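Local coordinates for cell surface protein (Faecalibacterium prausnitzii A2-165, PDB 4GT6) that is of unknown function but, as an extracellular leucine-rich-repeat protein of the BspA type, probably binds other proteins at the bacterial surface, at residues 29-38 against 59-70. Residues are numbered along the deposited sequence; the frame is centred on the assembly and turned at random. Where two conformers were deposited one is given.
Sequences YTGNEHRITI and FCNYKYVLTSVQ. With EDO (1,2-ethanediol), chain N.
F59 fills the hollow between Y29, I36 and I38: its CE1 lies 3.4 Å from Y29 CD2, its tip CZ nudges I36 CG2, and I38 CD1 comes in at the ring edge beside CE2. The Y29 and F59 rings meet obliquely, planes at 39°. Next along, I36 pushes CG1 against L66 CD1 at 3.5 Å, a tight fit for two carbons. L66 gets there although its CB points away, because CG stands anti to the backbone N (chi1 179°) and CD1 turns back to reach I36. At the far end of Y29, Y62 runs its ring past CE2 of Y29 and delivers its hydroxyl to the E33 carbonyl: Y62 OH to E33 O is 2.6 Å, in the carbonyl plane on a lone pair. The Y29 hydroxyl braces the same bend, accepting from E33 N and donating to E33 OE1. Replacing Y29 with an alanine would probably open a gap beside F59 and Y62 and deprive E33 N and OE1 of their shared partner. Near the solvent, N32 sets its CB squarely over one face of the Y64 ring, 3.6 Å from the centroid, and a water joins N32 ND2 to Y64 OH. From H34 onward the two backbones are joined by hydrogen bonds: T67 N donates to H34 O, then I36 N to S68 O, Q70 N to I36 O and I38 N to Q70 O. On the face carrying R35, S68 OG sits over the guanidinium, while I36 and V69 point into the core. Strand 35-37 pairs in parallel with 68-71, which pairs with 91-94, the stacked short strands of a leucine-rich-repeat solenoid, with 35-37 as the edge strand at its N-terminal side, where Y14 of strand 14-18 packs on I36 and I38.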
# COMPACT_ATOMS: atom_id res chain seq x y z
N TYR A 29 26.51 15.41 -6.82
CA TYR A 29 27.67 14.60 -6.49
C TYR A 29 28.30 14.21 -7.83
O TYR A 29 27.60 13.65 -8.68
CB TYR A 29 27.30 13.38 -5.65
CG TYR A 29 28.46 12.41 -5.52
CD1 TYR A 29 29.57 12.72 -4.74
CD2 TYR A 29 28.45 11.19 -6.19
CE1 TYR A 29 30.61 11.81 -4.57
CE2 TYR A 29 29.49 10.28 -6.05
CZ TYR A 29 30.56 10.58 -5.22
OH TYR A 29 31.56 9.67 -5.05
N THR A 30 29.60 14.50 -8.02
CA THR A 30 30.25 14.27 -9.32
C THR A 30 31.27 13.12 -9.28
O THR A 30 31.99 12.90 -10.27
CB THR A 30 30.93 15.57 -9.79
OG1 THR A 30 31.98 15.89 -8.87
CG2 THR A 30 29.94 16.72 -9.92
N GLY A 31 31.33 12.39 -8.17
CA GLY A 31 32.25 11.26 -8.05
C GLY A 31 31.65 9.94 -8.53
O GLY A 31 30.60 9.91 -9.19
N ASN A 32 32.30 8.83 -8.19
CA ASN A 32 31.84 7.50 -8.60
C ASN A 32 32.14 6.46 -7.50
O ASN A 32 32.31 5.29 -7.79
CB ASN A 32 32.48 7.07 -9.95
CG ASN A 32 33.99 7.06 -9.94
OD1 ASN A 32 34.63 6.91 -8.90
ND2 ASN A 32 34.58 7.22 -11.11
N GLU A 33 32.16 6.89 -6.24
CA GLU A 33 32.40 5.97 -5.11
C GLU A 33 31.24 5.00 -4.91
O GLU A 33 30.10 5.31 -5.28
CB GLU A 33 32.59 6.77 -3.81
CG GLU A 33 33.76 7.75 -3.85
CD GLU A 33 33.69 8.76 -2.72
OE1 GLU A 33 32.92 9.74 -2.82
OE2 GLU A 33 34.38 8.52 -1.70
N HIS A 34 31.52 3.84 -4.29
CA HIS A 34 30.53 2.84 -3.92
C HIS A 34 30.23 2.92 -2.42
O HIS A 34 29.23 2.35 -1.96
CB HIS A 34 30.96 1.41 -4.34
CG HIS A 34 32.20 0.93 -3.67
ND1 HIS A 34 33.46 1.22 -4.18
CD2 HIS A 34 32.34 0.18 -2.56
CE1 HIS A 34 34.32 0.66 -3.34
NE2 HIS A 34 33.69 0.01 -2.36
N ARG A 35 31.09 3.62 -1.66
CA ARG A 35 30.89 3.93 -0.23
C ARG A 35 30.91 5.44 -0.11
O ARG A 35 31.96 6.07 -0.30
CB ARG A 35 31.97 3.31 0.68
CG ARG A 35 32.15 1.81 0.54
CD ARG A 35 32.99 1.24 1.69
NE ARG A 35 32.26 1.31 2.97
CZ ARG A 35 31.29 0.48 3.34
NH1 ARG A 35 30.91 -0.51 2.54
NH2 ARG A 35 30.67 0.64 4.50
N ILE A 36 29.74 6.02 0.11
CA ILE A 36 29.57 7.48 0.11
C ILE A 36 29.66 8.02 1.53
O ILE A 36 29.08 7.45 2.46
CB ILE A 36 28.23 7.85 -0.58
CG1 ILE A 36 28.30 7.60 -2.11
CG2 ILE A 36 27.75 9.30 -0.26
CD1 ILE A 36 29.12 8.63 -2.89
N THR A 37 30.38 9.13 1.68
CA THR A 37 30.48 9.88 2.92
C THR A 37 30.05 11.31 2.61
O THR A 37 30.80 12.05 1.97
CB THR A 37 31.89 9.82 3.52
OG1 THR A 37 32.23 8.46 3.74
CG2 THR A 37 32.00 10.60 4.83
N ILE A 38 28.85 11.69 3.06
CA ILE A 38 28.35 13.04 2.84
C ILE A 38 29.17 13.98 3.73
O ILE A 38 29.35 13.67 4.90
CB ILE A 38 26.82 13.14 3.13
CG1 ILE A 38 25.97 12.16 2.24
CG2 ILE A 38 26.33 14.60 3.07
CD1 ILE A 38 25.97 12.46 0.74
N PHE A 59 21.45 11.44 -5.51
CA PHE A 59 21.86 10.09 -5.95
C PHE A 59 20.73 9.37 -6.69
O PHE A 59 20.73 8.13 -6.79
CB PHE A 59 22.34 9.26 -4.75
CG PHE A 59 23.56 9.87 -4.12
CD1 PHE A 59 24.83 9.57 -4.60
CD2 PHE A 59 23.44 10.73 -3.04
CE1 PHE A 59 25.96 10.16 -4.04
CE2 PHE A 59 24.58 11.32 -2.48
CZ PHE A 59 25.82 11.04 -3.00
N CYS A 60 19.80 10.14 -7.25
CA CYS A 60 18.67 9.61 -8.00
C CYS A 60 19.19 8.88 -9.25
O CYS A 60 19.94 9.47 -10.04
CB CYS A 60 17.71 10.72 -8.38
SG CYS A 60 16.25 10.14 -9.28
N ASN A 61 18.83 7.59 -9.41
CA ASN A 61 19.29 6.78 -10.56
C ASN A 61 20.84 6.77 -10.66
O ASN A 61 21.37 6.74 -11.77
CB ASN A 61 18.68 7.28 -11.88
CG ASN A 61 17.21 7.03 -11.97
OD1 ASN A 61 16.74 5.93 -11.68
ND2 ASN A 61 16.43 8.08 -12.30
N TYR A 62 21.54 6.78 -9.52
CA TYR A 62 23.02 6.79 -9.47
C TYR A 62 23.51 5.67 -10.36
O TYR A 62 23.08 4.54 -10.18
CB TYR A 62 23.46 6.61 -8.01
CG TYR A 62 24.96 6.70 -7.80
CD1 TYR A 62 25.65 7.89 -8.04
CD2 TYR A 62 25.66 5.64 -7.24
CE1 TYR A 62 27.01 8.01 -7.77
CE2 TYR A 62 27.03 5.74 -6.97
CZ TYR A 62 27.70 6.93 -7.23
OH TYR A 62 29.04 7.02 -6.97
N LYS A 63 24.32 5.98 -11.38
CA LYS A 63 24.67 4.97 -12.38
C LYS A 63 25.80 4.00 -11.95
O LYS A 63 25.98 2.97 -12.59
CB LYS A 63 25.04 5.65 -13.72
CG LYS A 63 26.32 6.47 -13.69
CD LYS A 63 26.58 7.13 -15.06
CE LYS A 63 27.69 6.46 -15.82
NZ LYS A 63 28.38 7.42 -16.73
N TYR A 64 26.54 4.34 -10.90
CA TYR A 64 27.66 3.52 -10.44
C TYR A 64 27.24 2.57 -9.33
O TYR A 64 26.16 2.71 -8.76
CB TYR A 64 28.79 4.43 -9.94
CG TYR A 64 29.21 5.46 -10.97
CD1 TYR A 64 29.89 5.08 -12.13
CD2 TYR A 64 28.89 6.80 -10.80
CE1 TYR A 64 30.27 6.03 -13.08
CE2 TYR A 64 29.26 7.75 -11.75
CZ TYR A 64 29.94 7.36 -12.89
OH TYR A 64 30.33 8.31 -13.81
N VAL A 65 28.12 1.61 -8.98
CA VAL A 65 27.83 0.70 -7.88
C VAL A 65 27.74 1.51 -6.59
O VAL A 65 28.57 2.40 -6.38
CB VAL A 65 28.89 -0.43 -7.76
CG1 VAL A 65 28.64 -1.29 -6.51
CG2 VAL A 65 28.91 -1.30 -9.03
N LEU A 66 26.74 1.22 -5.74
CA LEU A 66 26.59 1.94 -4.47
C LEU A 66 26.11 0.99 -3.41
O LEU A 66 25.02 0.41 -3.56
CB LEU A 66 25.62 3.13 -4.60
CG LEU A 66 25.39 3.92 -3.29
CD1 LEU A 66 26.68 4.60 -2.79
CD2 LEU A 66 24.26 4.96 -3.47
N THR A 67 26.92 0.80 -2.36
CA THR A 67 26.60 -0.18 -1.31
C THR A 67 26.25 0.49 0.04
O THR A 67 25.49 -0.09 0.82
CB THR A 67 27.77 -1.21 -1.18
OG1 THR A 67 27.28 -2.39 -0.55
CG2 THR A 67 29.00 -0.67 -0.44
N SER A 68 26.83 1.65 0.33
CA SER A 68 26.59 2.28 1.62
C SER A 68 26.71 3.79 1.55
O SER A 68 27.41 4.32 0.69
CB SER A 68 27.58 1.75 2.66
OG SER A 68 28.90 2.18 2.37
N VAL A 69 25.98 4.46 2.44
CA VAL A 69 25.97 5.91 2.56
C VAL A 69 26.09 6.27 4.04
O VAL A 69 25.37 5.74 4.88
CB VAL A 69 24.67 6.51 1.93
CG1 VAL A 69 24.53 8.00 2.27
CG2 VAL A 69 24.62 6.28 0.42
N GLN A 70 27.00 7.17 4.34
CA GLN A 70 27.16 7.70 5.68
C GLN A 70 26.78 9.16 5.62
O GLN A 70 27.25 9.89 4.74
CB GLN A 70 28.60 7.51 6.15
CG GLN A 70 28.84 8.10 7.50
CD GLN A 70 30.30 8.02 7.83
OE1 GLN A 70 31.06 8.97 7.64
NE2 GLN A 70 30.69 6.87 8.32
C1 EDO N . 24.71 11.17 -9.52
O1 EDO N . 25.10 11.29 -8.16
C2 EDO N . 23.37 10.40 -9.63
O2 EDO N . 22.28 11.23 -9.33
O HOH W 1 33.16 8.35 -13.26
O HOH W 2 29.50 4.75 3.36